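PDB 4F0B: thiol transferase from Phanerochaete chrysosporium, which binds oxidized glutathione and, as a Ure2p-type glutathione transferase, probably catalyses glutathione-dependent thiol-disulfide exchange. Local coordinates for residues Leu119-His123 with Gly124-Pro128; Phe79-Glu83 with Thr84-Leu88; Ile181-Phe184 with Gly185-Ile189; Pro201-Lys204 with Ala205-Arg209. All blocks are in the same frame, centred on the assembly; numbering follows the deposited sequence.

Interaction 1. Residues Leu119-His123 with Gly124-Pro128; sequences LFFAH and GGIGP. With GDS (oxidized glutathione disulfide), chain C.
F120 and G124 are joined by an ordinary i to i+4 bond in helix 109-139 of the all-helical glutathione transferase domain, G124 N to F120 O at 2.9 Å, but from the next residue the winding widens. Of the backbone bonds, G125 N reaches F121 O only weakly, with an N-H...O angle of 121°, whereas G127 N, five residues on, points almost straight at A122 O (2.9 Å, 174°). This is a pi-type turn. The ring nitrogen of P128 has no hydrogen to donate, so the helix kinks there, and P128 CG and CD come to rest against H123 O instead.

Among the apolar contacts, F121 CE2 meets I126 CD1 at 3.9 Å, the two side chains crossing at a slant. Helices 145-166 and 178-187 close over this side of the turn. On another side F120 stacks on F120 of the second subunit.

The polar group is the imidazole of H123, turned toward the glutathione site with CG anti to the backbone N (chi1 -156°). Both ring nitrogens are taken, NE2 by E83 and ND1 by S85, which fixes the rotation of the ring. The ligand also meets the kink, where its carboxylate oxygen OE6 lies 3.3 Å from P128 N. H123 CE1 approaches another ligand carboxylate oxygen, OE1, to 3.1 Å.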
# COMPACT_ATOMS: atom_id res chain seq x y z
N LEU A 119 -5.23 5.73 1.31
CA LEU A 119 -4.15 5.47 0.36
C LEU A 119 -3.67 4.03 0.47
O LEU A 119 -3.51 3.34 -0.56
CB LEU A 119 -2.97 6.43 0.58
CG LEU A 119 -3.22 7.85 0.11
CD1 LEU A 119 -2.09 8.74 0.63
CD2 LEU A 119 -3.21 7.94 -1.42
N PHE A 120 -3.45 3.55 1.69
CA PHE A 120 -3.02 2.16 1.88
C PHE A 120 -4.11 1.17 1.45
O PHE A 120 -3.78 0.10 0.89
CB PHE A 120 -2.54 1.91 3.31
CG PHE A 120 -1.12 2.33 3.55
CD1 PHE A 120 -0.08 1.58 3.02
CD2 PHE A 120 -0.81 3.47 4.32
CE1 PHE A 120 1.23 1.97 3.24
CE2 PHE A 120 0.51 3.86 4.55
CZ PHE A 120 1.55 3.10 4.01
N PHE A 121 -5.39 1.50 1.67
CA PHE A 121 -6.46 0.65 1.18
C PHE A 121 -6.35 0.49 -0.34
O PHE A 121 -6.50 -0.61 -0.87
CB PHE A 121 -7.81 1.26 1.60
CG PHE A 121 -8.99 0.67 0.86
CD1 PHE A 121 -9.51 -0.60 1.21
CD2 PHE A 121 -9.60 1.37 -0.16
CE1 PHE A 121 -10.62 -1.15 0.51
CE2 PHE A 121 -10.71 0.84 -0.87
CZ PHE A 121 -11.21 -0.42 -0.54
N ALA A 122 -6.18 1.60 -1.05
CA ALA A 122 -6.07 1.57 -2.51
C ALA A 122 -4.81 0.82 -2.91
O ALA A 122 -4.82 0.03 -3.87
CB ALA A 122 -5.94 2.99 -3.03
N HIS A 123 -3.72 1.03 -2.17
CA HIS A 123 -2.40 0.54 -2.56
C HIS A 123 -2.28 -0.99 -2.35
O HIS A 123 -1.53 -1.66 -3.06
CB HIS A 123 -1.37 1.28 -1.74
CG HIS A 123 -0.03 1.34 -2.38
ND1 HIS A 123 0.36 2.39 -3.19
CD2 HIS A 123 1.01 0.48 -2.31
CE1 HIS A 123 1.60 2.16 -3.60
NE2 HIS A 123 2.03 1.02 -3.06
N GLY A 124 -3.02 -1.51 -1.36
CA GLY A 124 -2.99 -2.93 -1.07
C GLY A 124 -4.21 -3.68 -1.58
O GLY A 124 -4.22 -4.90 -1.61
N GLY A 125 -5.25 -2.95 -1.98
CA GLY A 125 -6.53 -3.51 -2.39
C GLY A 125 -6.82 -3.27 -3.85
O GLY A 125 -6.56 -4.12 -4.71
N ILE A 126 -7.33 -2.09 -4.17
CA ILE A 126 -7.76 -1.80 -5.54
C ILE A 126 -6.61 -1.96 -6.59
O ILE A 126 -6.78 -2.64 -7.60
CB ILE A 126 -8.39 -0.41 -5.65
CG1 ILE A 126 -9.78 -0.45 -4.99
CG2 ILE A 126 -8.56 0.02 -7.11
CD1 ILE A 126 -10.48 0.92 -4.80
N GLY A 127 -5.44 -1.35 -6.36
CA GLY A 127 -4.41 -1.45 -7.38
C GLY A 127 -3.96 -2.89 -7.62
O GLY A 127 -3.97 -3.39 -8.76
N PRO A 128 -3.60 -3.62 -6.55
CA PRO A 128 -3.14 -5.00 -6.76
C PRO A 128 -4.26 -5.87 -7.37
O PRO A 128 -4.00 -6.63 -8.31
CB PRO A 128 -2.79 -5.47 -5.35
CG PRO A 128 -2.28 -4.17 -4.68
CD PRO A 128 -3.23 -3.10 -5.22
N1 GDS C . 2.94 -0.51 -6.15
CA1 GDS C . 3.53 0.21 -7.32
C1 GDS C . 3.06 1.69 -7.26
OE1 GDS C . 1.97 1.94 -6.70
OE2 GDS C . 3.80 2.55 -7.77
CB1 GDS C . 3.00 -0.42 -8.62
CG1 GDS C . 3.66 0.19 -9.87
CD1 GDS C . 3.35 -0.67 -11.08
O1 GDS C . 2.65 -1.68 -11.07
N2 GDS C . 3.98 -0.28 -12.24
CA2 GDS C . 3.80 -0.98 -13.52
C2 GDS C . 5.16 -1.30 -14.11
O2 GDS C . 6.10 -0.47 -14.08
CB2 GDS C . 3.05 -0.14 -14.55
SG2 GDS C . 1.45 0.46 -14.02
N3 GDS C . 5.24 -2.52 -14.67
CA3 GDS C . 6.50 -2.93 -15.30
C3 GDS C . 6.97 -4.27 -14.85
OE3 GDS C . 8.05 -4.65 -15.33
OE4 GDS C . 6.28 -4.91 -14.02
N4 GDS C . 0.10 -3.01 -10.77
CA4 GDS C . -0.41 -3.51 -9.51
C4 GDS C . -0.51 -2.42 -8.39
OE5 GDS C . -0.59 -1.21 -8.70
OE6 GDS C . -0.49 -2.86 -7.23
C5 GDS C . -0.33 -3.54 -11.92
O5 GDS C . -1.17 -4.47 -11.95
CA5 GDS C . 0.26 -2.99 -13.20
N5 GDS C . 0.48 -4.09 -14.17
CB5 GDS C . -0.73 -1.93 -13.72
SG5 GDS C . -0.04 -1.01 -15.09
CA6 GDS C . 3.57 -6.96 -14.31
C6 GDS C . 2.67 -8.16 -13.96
OE7 GDS C . 1.78 -8.01 -13.10
OE8 GDS C . 2.93 -9.25 -14.54
N6 GDS C . 4.94 -7.45 -14.46
CB6 GDS C . 3.09 -6.29 -15.64
CG6 GDS C . 1.71 -5.58 -15.61
CD6 GDS C . 1.72 -4.41 -14.66
O6 GDS C . 2.71 -3.80 -14.29

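Interaction 2. Residues Phe79-Glu83 with Thr84-Leu88; sequences FPVFE and TSAIL. With GDS (oxidized glutathione disulfide), chain C.
The pocket for the gamma-glutamyl end of glutathione is built here by E83 and T84, where strand 79-82 gives way to helix 84-95. Three bonds grip the amino acid head of the bound disulfide. Its ammonium nitrogen N1 donates to E83 OE1 over 2.7 Å. Its carboxylate is held at both oxygens by T84, the backbone N reaching OE2 at 2.8 Å along a nearly straight line (169°) and the hydroxyl OG1 giving its hydrogen to OE1 at 2.6 Å. With chi1 at 50°, OG1 sits between its own backbone N and carbonyl carbon, on the ligand side. The start of the helix would probably favour the negative carboxylate.

The E83 chain bends about its CB-CG bond (chi2 -71°) to bring OE1 to the ammonium group, and H123 NE2 bonds to the same oxygen. With alanine in place of E83, the ligand ammonium would probably lose its counter-charge and H123 NE2 its acceptor.

Behind the site the turn is closed by I87 N bonding to E83 O at 2.9 Å. V81 CG1 packs on I87 CG1 at 3.7 Å, the two side chains running past each other in opposite directions, while A86 CB lies 3.4 Å from F82 O, a buried oxygen with no partner in the model. Q117 of the second subunit bonds to F82 N. An acidic residue followed by a hydroxyl residue at this strand-to-helix turn is typical of the glutathione site in the thioredoxin-like domain of glutathione transferases.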
# COMPACT_ATOMS: atom_id res chain seq x y z
N PHE A 79 16.64 13.65 -5.17
CA PHE A 79 16.12 12.70 -4.16
C PHE A 79 15.08 11.81 -4.81
O PHE A 79 14.08 12.32 -5.33
CB PHE A 79 15.48 13.48 -2.99
CG PHE A 79 14.89 12.59 -1.94
CD1 PHE A 79 15.72 11.90 -1.05
CD2 PHE A 79 13.51 12.42 -1.83
CE1 PHE A 79 15.19 11.06 -0.09
CE2 PHE A 79 12.97 11.58 -0.86
CZ PHE A 79 13.83 10.90 0.03
N PRO A 80 15.26 10.49 -4.76
CA PRO A 80 14.31 9.60 -5.46
C PRO A 80 13.12 9.19 -4.59
O PRO A 80 13.25 9.00 -3.38
CB PRO A 80 15.18 8.36 -5.78
CG PRO A 80 16.15 8.28 -4.61
CD PRO A 80 16.43 9.75 -4.23
N VAL A 81 11.96 9.07 -5.23
CA VAL A 81 10.78 8.53 -4.54
C VAL A 81 10.09 7.56 -5.47
O VAL A 81 9.76 7.90 -6.63
CB VAL A 81 9.76 9.66 -4.15
CG1 VAL A 81 8.67 9.07 -3.28
CG2 VAL A 81 10.46 10.83 -3.43
N PHE A 82 9.86 6.34 -4.98
CA PHE A 82 9.09 5.35 -5.75
C PHE A 82 7.85 4.96 -4.95
O PHE A 82 7.73 5.32 -3.75
CB PHE A 82 9.96 4.13 -6.21
CG PHE A 82 10.36 3.19 -5.09
CD1 PHE A 82 11.37 3.53 -4.20
CD2 PHE A 82 9.77 1.94 -4.97
CE1 PHE A 82 11.74 2.66 -3.17
CE2 PHE A 82 10.14 1.06 -3.94
CZ PHE A 82 11.13 1.42 -3.05
N GLU A 83 6.93 4.27 -5.64
CA GLU A 83 5.57 3.86 -5.19
C GLU A 83 4.59 5.03 -5.29
O GLU A 83 4.74 6.05 -4.59
CB GLU A 83 5.56 3.30 -3.75
CG GLU A 83 6.37 2.02 -3.59
CD GLU A 83 5.73 0.81 -4.26
OE1 GLU A 83 4.47 0.73 -4.28
OE2 GLU A 83 6.46 -0.05 -4.79
N THR A 84 3.61 4.88 -6.18
CA THR A 84 2.58 5.92 -6.42
C THR A 84 2.21 6.70 -5.16
O THR A 84 2.37 7.93 -5.13
CB THR A 84 1.26 5.30 -6.98
OG1 THR A 84 0.88 4.19 -6.15
CG2 THR A 84 1.44 4.87 -8.42
N SER A 85 1.68 6.02 -4.15
CA SER A 85 1.12 6.71 -2.98
C SER A 85 2.16 7.46 -2.21
O SER A 85 1.89 8.59 -1.71
CB SER A 85 0.42 5.69 -2.08
OG SER A 85 -0.59 5.04 -2.85
N ALA A 86 3.40 6.92 -2.15
CA ALA A 86 4.50 7.60 -1.45
C ALA A 86 4.90 8.87 -2.22
O ALA A 86 5.27 9.90 -1.62
CB ALA A 86 5.72 6.65 -1.29
N ILE A 87 4.86 8.80 -3.55
CA ILE A 87 5.14 9.97 -4.40
C ILE A 87 4.10 11.08 -4.15
O ILE A 87 4.46 12.26 -3.98
CB ILE A 87 5.15 9.58 -5.87
CG1 ILE A 87 6.31 8.60 -6.15
CG2 ILE A 87 5.27 10.84 -6.75
CD1 ILE A 87 6.19 7.85 -7.48
N LEU A 88 2.82 10.67 -4.09
CA LEU A 88 1.77 11.66 -3.82
C LEU A 88 2.00 12.33 -2.47
O LEU A 88 1.89 13.56 -2.34
CB LEU A 88 0.39 10.98 -3.86
CG LEU A 88 -0.01 10.41 -5.22
CD1 LEU A 88 -1.35 9.67 -5.12
CD2 LEU A 88 -0.19 11.49 -6.28
N1 GDS C . 2.94 -0.51 -6.15
CA1 GDS C . 3.53 0.21 -7.32
C1 GDS C . 3.06 1.69 -7.26
OE1 GDS C . 1.97 1.94 -6.70
OE2 GDS C . 3.80 2.55 -7.77
CB1 GDS C . 3.00 -0.42 -8.62
CG1 GDS C . 3.66 0.19 -9.87
CD1 GDS C . 3.35 -0.67 -11.08
O1 GDS C . 2.65 -1.68 -11.07
N2 GDS C . 3.98 -0.28 -12.24
CA2 GDS C . 3.80 -0.98 -13.52
C2 GDS C . 5.16 -1.30 -14.11
O2 GDS C . 6.10 -0.47 -14.08
CB2 GDS C . 3.05 -0.14 -14.55
SG2 GDS C . 1.45 0.46 -14.02
N3 GDS C . 5.24 -2.52 -14.67
CA3 GDS C . 6.50 -2.93 -15.30
C3 GDS C . 6.97 -4.27 -14.85
OE3 GDS C . 8.05 -4.65 -15.33
OE4 GDS C . 6.28 -4.91 -14.02
N4 GDS C . 0.10 -3.01 -10.77
CA4 GDS C . -0.41 -3.51 -9.51
C4 GDS C . -0.51 -2.42 -8.39
OE5 GDS C . -0.59 -1.21 -8.70
OE6 GDS C . -0.49 -2.86 -7.23
C5 GDS C . -0.33 -3.54 -11.92
O5 GDS C . -1.17 -4.47 -11.95
CA5 GDS C . 0.26 -2.99 -13.20
N5 GDS C . 0.48 -4.09 -14.17
CB5 GDS C . -0.73 -1.93 -13.72
SG5 GDS C . -0.04 -1.01 -15.09
CA6 GDS C . 3.57 -6.96 -14.31
C6 GDS C . 2.67 -8.16 -13.96
OE7 GDS C . 1.78 -8.01 -13.10
OE8 GDS C . 2.93 -9.25 -14.54
N6 GDS C . 4.94 -7.45 -14.46
CB6 GDS C . 3.09 -6.29 -15.64
CG6 GDS C . 1.71 -5.58 -15.61
CD6 GDS C . 1.72 -4.41 -14.66
O6 GDS C . 2.71 -3.80 -14.29

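Interaction 3. Residues Ile181-Phe184 with Gly185-Ile189; sequences IKIF and GWARI. With GDS (oxidized glutathione disulfide), chain C.
Near its C-terminal end helix 178-187 keeps its i to i+4 bonds, A187 N to I183 O at 2.9 Å and R188 N to F184 O at 3.0 Å, while the one from G185 N to I181 O is long and weak. R188 runs across F184 one turn on. R188 CB stands over one face of the phenyl ring, 4.0 Å above its plane and toward the rim, and R188 CD touches F184 CE2 at 3.6 Å. The guanidinium is turned 46° from the ring and goes on to a salt bridge with E211. Replacing F184 by an alanine would probably open a gap beside helix 201-211 and free the R188 methylenes to shift.

This helix lies in the core of the helical glutathione transferase domain, and another of its sides borders the ligand pocket. There K182 and W186 run side by side, with NZ at the indole edge, 4.1 Å from NE1. K182 bends about its CB-CG bond (chi2 64°), and NZ bonds to T84; W186 NE1 bonds to N18. The far end of the indole meets the ligand, W186 CH2 lying 3.5 Å from its CB5, next to the disulfide.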
# COMPACT_ATOMS: atom_id res chain seq x y z
N ILE A 181 -7.10 11.03 -5.97
CA ILE A 181 -6.22 10.94 -7.12
C ILE A 181 -5.65 9.53 -7.29
O ILE A 181 -5.65 8.97 -8.39
CB ILE A 181 -5.12 12.03 -7.06
CG1 ILE A 181 -5.74 13.44 -7.22
CG2 ILE A 181 -4.03 11.80 -8.13
CD1 ILE A 181 -4.80 14.58 -6.80
N LYS A 182 -5.18 8.94 -6.19
CA LYS A 182 -4.63 7.59 -6.25
C LYS A 182 -5.61 6.58 -6.80
O LYS A 182 -5.28 5.78 -7.72
CB LYS A 182 -4.17 7.15 -4.86
CG LYS A 182 -3.82 5.65 -4.78
CD LYS A 182 -2.64 5.24 -5.64
CE LYS A 182 -2.58 3.69 -5.75
NZ LYS A 182 -1.65 3.26 -6.84
N ILE A 183 -6.84 6.59 -6.28
CA ILE A 183 -7.80 5.60 -6.72
C ILE A 183 -8.35 5.89 -8.11
O ILE A 183 -8.62 4.95 -8.88
CB ILE A 183 -8.95 5.46 -5.71
CG1 ILE A 183 -8.35 5.00 -4.37
CG2 ILE A 183 -9.98 4.44 -6.23
CD1 ILE A 183 -9.35 4.87 -3.20
N PHE A 184 -8.48 7.19 -8.43
CA PHE A 184 -9.02 7.60 -9.72
C PHE A 184 -8.27 7.00 -10.91
O PHE A 184 -8.87 6.63 -11.91
CB PHE A 184 -9.06 9.13 -9.81
CG PHE A 184 -9.38 9.64 -11.18
CD1 PHE A 184 -10.70 9.66 -11.62
CD2 PHE A 184 -8.37 10.10 -12.03
CE1 PHE A 184 -11.01 10.11 -12.90
CE2 PHE A 184 -8.67 10.54 -13.30
CZ PHE A 184 -9.97 10.56 -13.74
N GLY A 185 -6.95 6.87 -10.81
CA GLY A 185 -6.21 6.30 -11.93
C GLY A 185 -6.68 4.89 -12.31
O GLY A 185 -6.69 4.55 -13.51
N TRP A 186 -7.04 4.10 -11.28
CA TRP A 186 -7.62 2.78 -11.49
C TRP A 186 -9.12 2.82 -11.83
O TRP A 186 -9.59 2.10 -12.71
CB TRP A 186 -7.36 1.89 -10.27
CG TRP A 186 -5.94 1.42 -10.21
CD1 TRP A 186 -4.91 1.98 -9.50
CD2 TRP A 186 -5.42 0.30 -10.90
NE1 TRP A 186 -3.74 1.27 -9.73
CE2 TRP A 186 -4.03 0.22 -10.59
CE3 TRP A 186 -5.99 -0.64 -11.77
CZ2 TRP A 186 -3.21 -0.79 -11.09
CZ3 TRP A 186 -5.17 -1.65 -12.29
CH2 TRP A 186 -3.78 -1.71 -11.94
N ALA A 187 -9.86 3.65 -11.10
CA ALA A 187 -11.33 3.66 -11.30
C ALA A 187 -11.70 4.08 -12.71
O ALA A 187 -12.70 3.55 -13.24
CB ALA A 187 -11.98 4.56 -10.26
N ARG A 188 -10.95 5.00 -13.34
CA ARG A 188 -11.33 5.45 -14.67
C ARG A 188 -11.20 4.35 -15.73
O ARG A 188 -11.79 4.48 -16.80
CB ARG A 188 -10.54 6.71 -15.05
CG ARG A 188 -9.07 6.44 -15.38
CD ARG A 188 -8.33 7.76 -15.58
NE ARG A 188 -8.84 8.52 -16.72
CZ ARG A 188 -8.36 8.43 -17.96
NH1 ARG A 188 -7.32 7.63 -18.22
NH2 ARG A 188 -8.88 9.15 -18.95
N ILE A 189 -10.46 3.28 -15.43
CA ILE A 189 -10.39 2.14 -16.33
C ILE A 189 -11.14 0.92 -15.81
O ILE A 189 -11.07 -0.14 -16.45
CB ILE A 189 -8.94 1.76 -16.72
CG1 ILE A 189 -8.18 1.21 -15.50
CG2 ILE A 189 -8.26 2.97 -17.43
CD1 ILE A 189 -6.83 0.49 -15.83
N1 GDS C . 2.94 -0.51 -6.15
CA1 GDS C . 3.53 0.21 -7.32
C1 GDS C . 3.06 1.69 -7.26
OE1 GDS C . 1.97 1.94 -6.70
OE2 GDS C . 3.80 2.55 -7.77
CB1 GDS C . 3.00 -0.42 -8.62
CG1 GDS C . 3.66 0.19 -9.87
CD1 GDS C . 3.35 -0.67 -11.08
O1 GDS C . 2.65 -1.68 -11.07
N2 GDS C . 3.98 -0.28 -12.24
CA2 GDS C . 3.80 -0.98 -13.52
C2 GDS C . 5.16 -1.30 -14.11
O2 GDS C . 6.10 -0.47 -14.08
CB2 GDS C . 3.05 -0.14 -14.55
SG2 GDS C . 1.45 0.46 -14.02
N3 GDS C . 5.24 -2.52 -14.67
CA3 GDS C . 6.50 -2.93 -15.30
C3 GDS C . 6.97 -4.27 -14.85
OE3 GDS C . 8.05 -4.65 -15.33
OE4 GDS C . 6.28 -4.91 -14.02
N4 GDS C . 0.10 -3.01 -10.77
CA4 GDS C . -0.41 -3.51 -9.51
C4 GDS C . -0.51 -2.42 -8.39
OE5 GDS C . -0.59 -1.21 -8.70
OE6 GDS C . -0.49 -2.86 -7.23
C5 GDS C . -0.33 -3.54 -11.92
O5 GDS C . -1.17 -4.47 -11.95
CA5 GDS C . 0.26 -2.99 -13.20
N5 GDS C . 0.48 -4.09 -14.17
CB5 GDS C . -0.73 -1.93 -13.72
SG5 GDS C . -0.04 -1.01 -15.09
CA6 GDS C . 3.57 -6.96 -14.31
C6 GDS C . 2.67 -8.16 -13.96
OE7 GDS C . 1.78 -8.01 -13.10
OE8 GDS C . 2.93 -9.25 -14.54
N6 GDS C . 4.94 -7.45 -14.46
CB6 GDS C . 3.09 -6.29 -15.64
CG6 GDS C . 1.71 -5.58 -15.61
CD6 GDS C . 1.72 -4.41 -14.66
O6 GDS C . 2.71 -3.80 -14.29

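Interaction 4. Residues Pro201-Lys204 with Ala205-Arg209; sequences PNVK and AWVER
V203 lies athwart W206, V203 CG1 approaching the indole at CE3 over 4.1 Å. The same methyl meets V207 CG2 at 4.2 Å, so it serves two neighbours one turn on. V203 O lies at the indole edge, in the ring plane. W206 carries its ring with CG anti to the backbone N (chi1 165°), which directs it to the buried side of the helix, where it packs on I183 and A187 and its NE1 bonds to D180.

These residues open helix 201-211, which covers helix 178-187 in the helical domain of the glutathione transferase fold. Its first turns are regular: V207 N reaches V203 O at 2.9 Å and E208 N reaches K204 O at 3.0 Å.

On the outer side K204 is modelled in two positions. In one of them its extended chain passes E208 OE2, a contact that is therefore doubtful, and the charged ends stay beyond a salt bridge; there K204 NZ has its salt bridge with D198. R209 folds back over its own turn and lays one guanidinium face over A205 O. A water in the guanidinium plane accepts from R209 NH2 and donates to N202 O, both at 2.8 Å.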
# COMPACT_ATOMS: atom_id res chain seq x y z
N PRO A 201 -22.89 3.55 -8.45
CA PRO A 201 -23.24 4.88 -8.98
C PRO A 201 -22.54 6.03 -8.25
O PRO A 201 -22.33 7.09 -8.84
CB PRO A 201 -24.77 4.95 -8.80
CG PRO A 201 -25.03 4.03 -7.63
CD PRO A 201 -24.05 2.88 -7.83
N ASN A 202 -22.11 5.81 -7.00
CA ASN A 202 -21.31 6.83 -6.34
C ASN A 202 -19.90 6.90 -6.89
O ASN A 202 -19.38 7.99 -7.17
CB ASN A 202 -21.35 6.63 -4.83
CG ASN A 202 -22.79 6.70 -4.29
OD1 ASN A 202 -23.32 7.80 -4.08
ND2 ASN A 202 -23.42 5.55 -4.10
N VAL A 203 -19.31 5.74 -7.13
CA VAL A 203 -18.01 5.72 -7.78
C VAL A 203 -18.13 6.34 -9.18
O VAL A 203 -17.27 7.11 -9.58
CB VAL A 203 -17.48 4.28 -7.90
CG1 VAL A 203 -16.16 4.27 -8.72
CG2 VAL A 203 -17.26 3.67 -6.53
N LYS A 204 -19.20 6.02 -9.90
CA LYS A 204 -19.33 6.52 -11.26
C LYS A 204 -19.37 8.06 -11.30
O LYS A 204 -18.64 8.69 -12.10
CB LYS A 204 -20.59 5.95 -11.91
CG LYS A 204 -20.70 6.24 -13.41
CD LYS A 204 -22.06 5.81 -13.96
CE LYS A 204 -22.12 5.99 -15.49
NZ LYS A 204 -23.47 5.73 -16.09
N ALA A 205 -20.18 8.66 -10.43
CA ALA A 205 -20.31 10.13 -10.42
C ALA A 205 -19.00 10.79 -9.96
O ALA A 205 -18.67 11.91 -10.38
CB ALA A 205 -21.48 10.57 -9.52
N TRP A 206 -18.28 10.11 -9.09
CA TRP A 206 -16.99 10.59 -8.60
C TRP A 206 -15.92 10.55 -9.70
O TRP A 206 -15.19 11.53 -9.90
CB TRP A 206 -16.64 9.80 -7.33
CG TRP A 206 -15.23 9.85 -6.83
CD1 TRP A 206 -14.69 10.72 -5.91
CD2 TRP A 206 -14.23 8.88 -7.09
NE1 TRP A 206 -13.40 10.36 -5.62
CE2 TRP A 206 -13.08 9.24 -6.35
CE3 TRP A 206 -14.19 7.74 -7.89
CZ2 TRP A 206 -11.87 8.50 -6.42
CZ3 TRP A 206 -13.00 7.02 -7.98
CH2 TRP A 206 -11.86 7.39 -7.24
N VAL A 207 -15.87 9.46 -10.47
CA VAL A 207 -14.98 9.40 -11.63
C VAL A 207 -15.30 10.53 -12.59
O VAL A 207 -14.40 11.21 -13.07
CB VAL A 207 -15.10 8.03 -12.36
CG1 VAL A 207 -14.40 8.09 -13.74
CG2 VAL A 207 -14.51 6.89 -11.49
N GLU A 208 -16.58 10.75 -12.87
CA GLU A 208 -16.97 11.78 -13.83
C GLU A 208 -16.56 13.18 -13.36
O GLU A 208 -16.03 13.99 -14.18
CB GLU A 208 -18.46 11.69 -14.07
CG GLU A 208 -18.80 10.45 -14.88
CD GLU A 208 -20.30 10.17 -15.02
OE1 GLU A 208 -21.10 10.84 -14.34
OE2 GLU A 208 -20.65 9.26 -15.81
N ARG A 209 -16.75 13.49 -12.07
CA ARG A 209 -16.41 14.85 -11.64
C ARG A 209 -14.91 15.10 -11.61
O ARG A 209 -14.47 16.25 -11.75
CB ARG A 209 -17.10 15.25 -10.31
CG ARG A 209 -16.59 14.58 -9.05
CD ARG A 209 -17.31 15.11 -7.76
NE ARG A 209 -18.74 14.82 -7.83
CZ ARG A 209 -19.31 13.71 -7.35
NH1 ARG A 209 -20.62 13.52 -7.53
NH2 ARG A 209 -18.63 12.80 -6.66
O HOH W 1 -20.07 10.46 -6.07

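Overall arrangement
Along the chain the order is interaction 2, 1, 3, 4. Interaction 2 belongs to the thioredoxin-like domain, at the junction of edge strand 79-82 and helix 84-95; the others lie on helices 109-139, 178-187 and 201-211 of the helical domain. Interactions 1, 2 and 3, with centres 11 to 17 Å apart, all touch the bound glutathione disulfide and one another, so the ligand sits where the two domains meet. Interactions 1 and 2 also reach the second subunit. Interaction 4 lies farther out, its centre about 26 Å from that of interaction 2, and joins the group through interaction 3, where F184 packs against V207.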